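Local atomic coordinates of CzcP cation efflux P1-ATPase (Ralstonia metallidurans, PDB entry 4U9R), a protein that probably exports zinc and related divalent metals at the cost of ATP, its N-terminal ferredoxin-like metal-binding extension being the part present here. Residues Asn67-Ser70 with Asp71-Ile74; Ala82-Leu85 with Ala86-Arg89; His115-Arg118 with Ala119-Val122. All coordinates share one frame; numbering follows the deposited sequence.

All three contacts are local, joining residues a few positions apart, and none lies in a deep core. Contacts 1 and 2 are surface features around strand 73-78: the first turns the chain into it, the second starts the helix that follows and lays Ile88 against it. Contact 3, partly buried, sits in helix 116-127, about 48 Å from contact 2 centre to centre and on the opposite side of the chain's centre. Their chemistry follows their place. A tight turn is held by backbone carbonyls and one serine hydroxyl; a helix start combines a polar cap with an apolar staple; a helix's first turns carry a charged outer face and a buried inner one.

Contact 1: residues Asn67-Ser70 with Asp71-Ile74; sequences NVDS and DSQI
Ser72 reaches back to the carbonyl of Asp69 with two of its own atoms, and this double grip is the tight part of a turn. Its OG donates to Asp69 O at 2.8 Å, while its backbone N donates to the same Asp69 O at 3.0 Å from well above the carbonyl plane. The hydroxyl can join because OG stands anti to the carbonyl carbon of Ser72 and beside its backbone N (chi1 -68°), so that both donors face one acceptor. OG also receives a hydrogen bond from Ala66 N, which ties the buried Ser72 back to the start of the loop, just after strand 58-64. One step earlier, Asp71 N donates to Val68 O at 2.9 Å in a nearly straight bond (164°), closing a type I turn over Asp69 and Ser70. The Asp69-Ser72 turn overlaps it by three residues, and together they reverse the chain between the antiparallel strands 58-64 and 73-78, as a hairpin connection in the ferredoxin-like fold. The Asp69 carboxylate is held apart from this, its OD2 accepting from Ser40 N.

The outer side, with Val68, Ser70 and Asp71, is looser and exposed. Val68 CG1 comes only to 4.3 Å from Asp71 OD1, a glancing contact. With Ser72 OG both donating and accepting, the hydroxyl's rotation is fixed, and the buried polar atom is satisfied by two backbone groups, Asp69 O and Ala66 N.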
loop_
_atom_site.group_PDB
_atom_site.type_symbol
_atom_site.label_atom_id
_atom_site.label_comp_id
_atom_site.label_asym_id
_atom_site.label_seq_id
_atom_site.Cartn_x
_atom_site.Cartn_y
_atom_site.Cartn_z
ATOM N N ASN A 67 -1.129 -8.018 16.315
ATOM C CA ASN A 67 -1.461 -9.422 16.038
ATOM C C ASN A 67 -2.680 -9.516 15.126
ATOM O O ASN A 67 -2.696 -10.297 14.169
ATOM C CB ASN A 67 -1.720 -10.174 17.342
ATOM C CG ASN A 67 -0.488 -10.245 18.227
ATOM O OD1 ASN A 67 0.476 -10.944 17.910
ATOM N ND2 ASN A 67 -0.516 -9.525 19.345
ATOM N N VAL A 68 -3.694 -8.710 15.438
ATOM C CA VAL A 68 -4.764 -8.407 14.493
ATOM C C VAL A 68 -4.239 -7.280 13.596
ATOM O O VAL A 68 -4.132 -6.132 14.035
ATOM C CB VAL A 68 -6.056 -7.963 15.210
ATOM C CG1 VAL A 68 -7.178 -7.739 14.197
ATOM C CG2 VAL A 68 -6.464 -8.988 16.263
ATOM N N ASP A 69 -3.908 -7.607 12.347
ATOM C CA ASP A 69 -3.117 -6.706 11.494
ATOM C C ASP A 69 -3.685 -5.286 11.352
ATOM O O ASP A 69 -2.919 -4.320 11.285
ATOM C CB ASP A 69 -2.906 -7.310 10.099
ATOM C CG ASP A 69 -1.765 -6.644 9.346
ATOM O OD1 ASP A 69 -0.643 -6.614 9.900
ATOM O OD2 ASP A 69 -1.986 -6.152 8.211
ATOM N N SER A 70 -5.011 -5.155 11.324
ATOM C CA SER A 70 -5.661 -3.843 11.141
ATOM C C SER A 70 -5.694 -2.946 12.403
ATOM O O SER A 70 -6.347 -1.887 12.404
ATOM C CB SER A 70 -7.078 -4.038 10.592
ATOM O OG SER A 70 -7.849 -4.804 11.496
ATOM N N ASP A 71 -5.020 -3.388 13.471
ATOM C CA ASP A 71 -4.717 -2.547 14.627
ATOM C C ASP A 71 -3.228 -2.163 14.643
ATOM O O ASP A 71 -2.719 -1.659 15.655
ATOM C CB ASP A 71 -5.067 -3.275 15.931
ATOM C CG ASP A 71 -6.564 -3.490 16.103
ATOM O OD1 ASP A 71 -7.304 -3.542 15.088
ATOM O OD2 ASP A 71 -6.997 -3.615 17.268
ATOM N N SER A 72 -2.524 -2.437 13.546
ATOM C CA SER A 72 -1.144 -1.982 13.400
ATOM C C SER A 72 -1.134 -0.462 13.299
ATOM O O SER A 72 -1.996 0.126 12.677
ATOM C CB SER A 72 -0.512 -2.573 12.145
ATOM O OG SER A 72 -0.356 -3.969 12.300
ATOM N N GLN A 73 -0.130 0.160 13.881
ATOM C CA GLN A 73 -0.020 1.595 13.823
ATOM C C GLN A 73 1.251 2.050 13.126
ATOM O O GLN A 73 2.180 1.248 12.884
ATOM C CB GLN A 73 -0.003 2.140 15.254
ATOM C CG GLN A 73 -1.279 1.858 16.033
ATOM C CD GLN A 73 -1.185 2.365 17.458
ATOM O OE1 GLN A 73 -0.289 1.984 18.210
ATOM N NE2 GLN A 73 -2.082 3.247 17.815
ATOM N N ILE A 74 1.288 3.339 12.797
ATOM C CA ILE A 74 2.571 3.989 12.558
ATOM C C ILE A 74 2.847 4.870 13.718
ATOM O O ILE A 74 1.936 5.508 14.256
ATOM C CB ILE A 74 2.686 4.767 11.241
ATOM C CG1 ILE A 74 1.683 5.876 11.136
ATOM C CG2 ILE A 74 2.485 3.823 10.053
ATOM C CD1 ILE A 74 2.185 6.919 10.168
#

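Contact 2: residues Ala82-Leu85 with Ala86-Arg89; sequences AISL and ARIR
A helix N-cap with a hydrophobic staple opens helix 85-102, built by Ser84 and its neighbours. Ser84 OG accepts from Arg87 N at 3.2 Å (150°), giving a first-turn amide a side-chain acceptor, the role of an N-cap. To reach it, OG lies between the backbone N and the carbonyl carbon of its own residue (chi1 67°), which also brings it close to Arg87 CB. The regular helical bonding starts at once: Ile88 N donates to Ser84 O at 3.0 Å, and Arg89 N to Leu85 O at 2.9 Å.

The apolar half of the motif joins the residue before the cap to the fourth after it, with Ile83 CD1 4.2 Å from Ile88 CB. This staple sits where the chain leaves strand 73-78 for the long helix of the ferredoxin-like fold, and Tyr78 of that strand touches both isoleucines, and Val76 of the same strand and Leu26 of strand 24-29 also meet Ile88. Ile83 additionally lays CG1 across the stem of Arg87, 3.4 Å from its CG, the two side chains crossing at about a right angle. Further round the helix, the Arg89 chain bends at chi3 (61°) and carries NH1 back to 3.7 Å from Leu85 CG, while Leu85 CD1 approaches Ile88 CG2 at 4.1 Å.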
loop_
_atom_site.group_PDB
_atom_site.type_symbol
_atom_site.label_atom_id
_atom_site.label_comp_id
_atom_site.label_asym_id
_atom_site.label_seq_id
_atom_site.Cartn_x
_atom_site.Cartn_y
_atom_site.Cartn_z
ATOM N N ALA A 82 11.508 21.764 16.254
ATOM C CA ALA A 82 11.548 21.897 14.809
ATOM C C ALA A 82 10.171 21.893 14.161
ATOM O O ALA A 82 10.016 22.382 13.036
ATOM C CB ALA A 82 12.395 20.771 14.234
ATOM N N ILE A 83 9.169 21.308 14.820
ATOM C CA ILE A 83 7.842 21.190 14.197
ATOM C C ILE A 83 6.782 21.007 15.250
ATOM O O ILE A 83 7.015 20.331 16.254
ATOM C CB ILE A 83 7.840 20.021 13.190
ATOM C CG1 ILE A 83 6.573 20.011 12.339
ATOM C CG2 ILE A 83 8.048 18.676 13.889
ATOM C CD1 ILE A 83 6.771 19.235 11.058
ATOM N N SER A 84 5.630 21.640 15.064
ATOM C CA SER A 84 4.570 21.542 16.036
ATOM C C SER A 84 3.857 20.194 15.883
ATOM O O SER A 84 3.966 19.551 14.838
ATOM C CB SER A 84 3.598 22.684 15.851
ATOM O OG SER A 84 2.888 22.588 14.634
ATOM N N LEU A 85 3.126 19.773 16.901
ATOM C CA LEU A 85 2.345 18.557 16.785
ATOM C C LEU A 85 1.312 18.662 15.655
ATOM O O LEU A 85 1.173 17.757 14.834
ATOM C CB LEU A 85 1.660 18.233 18.095
ATOM C CG LEU A 85 0.662 17.075 18.031
ATOM C CD1 LEU A 85 1.219 15.794 17.415
ATOM C CD2 LEU A 85 0.172 16.814 19.440
ATOM N N ALA A 86 0.586 19.765 15.625
ATOM C CA ALA A 86 -0.394 20.030 14.561
ATOM C C ALA A 86 0.148 19.823 13.159
ATOM O O ALA A 86 -0.491 19.229 12.308
ATOM C CB ALA A 86 -0.880 21.476 14.675
ATOM N N ARG A 87 1.345 20.329 12.948
ATOM C CA ARG A 87 2.030 20.292 11.674
ATOM C C ARG A 87 2.602 18.887 11.345
ATOM O O ARG A 87 2.468 18.419 10.217
ATOM C CB ARG A 87 3.139 21.370 11.692
ATOM C CG ARG A 87 4.045 21.412 10.466
ATOM C CD ARG A 87 3.295 21.744 9.185
ATOM N NE ARG A 87 4.066 21.386 7.997
ATOM C CZ ARG A 87 4.942 22.182 7.381
ATOM N NH1 ARG A 87 5.192 23.417 7.827
ATOM N NH2 ARG A 87 5.582 21.733 6.303
ATOM N N ILE A 88 3.191 18.180 12.315
ATOM C CA ILE A 88 3.640 16.820 12.019
ATOM C C ILE A 88 2.426 15.929 11.702
ATOM O O ILE A 88 2.427 15.198 10.707
ATOM C CB ILE A 88 4.632 16.238 13.053
ATOM C CG1 ILE A 88 5.209 14.918 12.565
ATOM C CG2 ILE A 88 3.981 15.967 14.374
ATOM C CD1 ILE A 88 5.870 14.962 11.214
ATOM N N ARG A 89 1.350 16.056 12.455
ATOM C CA ARG A 89 0.182 15.195 12.221
ATOM C C ARG A 89 -0.464 15.476 10.831
ATOM O O ARG A 89 -0.921 14.562 10.135
ATOM C CB ARG A 89 -0.824 15.345 13.359
ATOM C CG ARG A 89 -2.094 14.536 13.171
ATOM C CD ARG A 89 -3.057 14.670 14.343
ATOM N NE ARG A 89 -3.487 16.054 14.522
ATOM C CZ ARG A 89 -3.350 16.786 15.616
ATOM N NH1 ARG A 89 -2.766 16.320 16.725
ATOM N NH2 ARG A 89 -3.795 18.025 15.596
#

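Contact 3: residues His115-Arg118 with Ala119-Val122; sequences HERR and ARTV
Arg118 O is gripped by two backbone amides of the next turn: Thr121 N donates to it at 3.2 Å from well above the carbonyl plane, and Val122 N to Arg118 O in a weak but straight bond at 3.4 Å (173°). Thr121 N divides its hydrogen further, since it also makes a weak bond to Arg117 O. Such sharing marks a turn that mixes helical spacings of three and four residues. The preceding turn is more regular, with Ala119 N donating to His115 O at 3.1 Å, although Arg120 N bonds Glu116 O only weakly.

These bonds form the opening turns of helix 116-127, which connects strands 103-109 and 132-137, the outermost strands of the second antiparallel sheet in this ferredoxin-like extension. The helix has two different sides. Toward the protein, Ala119 and Val122 are buried, and Val122 CG2 sits over one face of the Arg118 guanidinium, 4.5 Å from its CZ. Arg118 also makes a cation-pi contact with Trp114.

The solvent side is crowded with charge. Arg117 bends at chi2 (73°), which carries its guanidinium forward along the helix toward Thr121; Thr121 OG1 lies at the edge of the Arg117 guanidinium, near NH1, although the modelled separation is too short for the details of this bond to be trusted. Over one face of the same guanidinium, Arg120 NH2 lies 3.1 Å from Arg117 NH1, the two planes being turned 34° apart. This proximity of like charges is probably unfavourable, and Glu116, whose OE1 remains 5.5 Å from Arg120 NE, could offset it only in part.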
loop_
_atom_site.group_PDB
_atom_site.type_symbol
_atom_site.label_atom_id
_atom_site.label_comp_id
_atom_site.label_asym_id
_atom_site.label_seq_id
_atom_site.Cartn_x
_atom_site.Cartn_y
_atom_site.Cartn_z
ATOM N N HIS A 115 -0.459 -23.416 -11.381
ATOM C CA HIS A 115 0.724 -24.129 -10.928
ATOM C C HIS A 115 1.803 -23.067 -10.875
ATOM O O HIS A 115 1.732 -22.095 -11.627
ATOM C CB HIS A 115 1.133 -25.223 -11.928
ATOM C CG HIS A 115 0.003 -25.749 -12.761
ATOM N ND1 HIS A 115 -0.833 -26.759 -12.332
ATOM C CD2 HIS A 115 -0.424 -25.409 -14.001
ATOM C CE1 HIS A 115 -1.729 -27.016 -13.271
ATOM N NE2 HIS A 115 -1.503 -26.209 -14.293
ATOM N N GLU A 116 2.792 -23.236 -10.001
ATOM C CA GLU A 116 3.931 -22.316 -9.944
ATOM C C GLU A 116 4.326 -21.693 -11.280
ATOM O O GLU A 116 4.560 -20.488 -11.381
ATOM C CB GLU A 116 5.187 -23.072 -9.479
ATOM C CG GLU A 116 6.538 -22.455 -9.848
ATOM C CD GLU A 116 6.850 -21.166 -9.104
ATOM O OE1 GLU A 116 6.015 -20.234 -9.123
ATOM O OE2 GLU A 116 7.947 -21.078 -8.509
ATOM N N ARG A 117 4.360 -22.541 -12.303
ATOM C CA ARG A 117 4.601 -22.145 -13.685
ATOM C C ARG A 117 3.509 -21.214 -14.264
ATOM O O ARG A 117 3.810 -20.094 -14.689
ATOM C CB ARG A 117 4.757 -23.419 -14.535
ATOM C CG ARG A 117 4.965 -23.214 -16.026
ATOM C CD ARG A 117 6.352 -22.696 -16.368
ATOM N NE ARG A 117 6.374 -22.183 -17.737
ATOM C CZ ARG A 117 5.871 -21.008 -18.113
ATOM N NH1 ARG A 117 5.302 -20.191 -17.227
ATOM N NH2 ARG A 117 5.929 -20.640 -19.388
ATOM N N ARG A 118 2.258 -21.678 -14.277
ATOM C CA ARG A 118 1.157 -20.951 -14.935
ATOM C C ARG A 118 0.927 -19.554 -14.326
ATOM O O ARG A 118 0.794 -18.559 -15.050
ATOM C CB ARG A 118 -0.128 -21.802 -14.908
ATOM C CG ARG A 118 -1.452 -21.066 -15.095
ATOM C CD ARG A 118 -1.831 -20.822 -16.549
ATOM N NE ARG A 118 -3.205 -20.310 -16.653
ATOM C CZ ARG A 118 -3.735 -19.743 -17.738
ATOM N NH1 ARG A 118 -3.014 -19.603 -18.850
ATOM N NH2 ARG A 118 -5.000 -19.307 -17.710
ATOM N N ALA A 119 0.888 -19.485 -12.998
ATOM C CA ALA A 119 0.773 -18.206 -12.298
ATOM C C ALA A 119 1.863 -17.229 -12.769
ATOM O O ALA A 119 1.580 -16.068 -13.095
ATOM C CB ALA A 119 0.855 -18.423 -10.788
ATOM N N ARG A 120 3.093 -17.733 -12.844
ATOM C CA ARG A 120 4.262 -16.913 -13.152
ATOM C C ARG A 120 4.209 -16.264 -14.546
ATOM O O ARG A 120 4.870 -15.261 -14.785
ATOM C CB ARG A 120 5.531 -17.755 -13.002
ATOM C CG ARG A 120 6.790 -16.950 -12.730
ATOM C CD ARG A 120 8.043 -17.810 -12.819
ATOM N NE ARG A 120 8.009 -18.713 -13.971
ATOM C CZ ARG A 120 8.142 -18.342 -15.247
ATOM N NH1 ARG A 120 8.326 -17.065 -15.579
ATOM N NH2 ARG A 120 8.086 -19.259 -16.208
ATOM N N THR A 121 3.432 -16.836 -15.458
ATOM C CA THR A 121 3.266 -16.274 -16.799
ATOM C C THR A 121 2.266 -15.122 -16.783
ATOM O O THR A 121 2.524 -14.058 -17.361
ATOM C CB THR A 121 2.779 -17.347 -17.800
ATOM O OG1 THR A 121 3.759 -18.387 -17.895
ATOM C CG2 THR A 121 2.533 -16.745 -19.188
ATOM N N VAL A 122 1.120 -15.357 -16.142
ATOM C CA VAL A 122 0.083 -14.331 -15.955
ATOM C C VAL A 122 0.559 -13.182 -15.041
ATOM O O VAL A 122 0.108 -12.047 -15.182
ATOM C CB VAL A 122 -1.223 -14.957 -15.404
ATOM C CG1 VAL A 122 -2.227 -13.891 -14.978
ATOM C CG2 VAL A 122 -1.832 -15.887 -16.449
#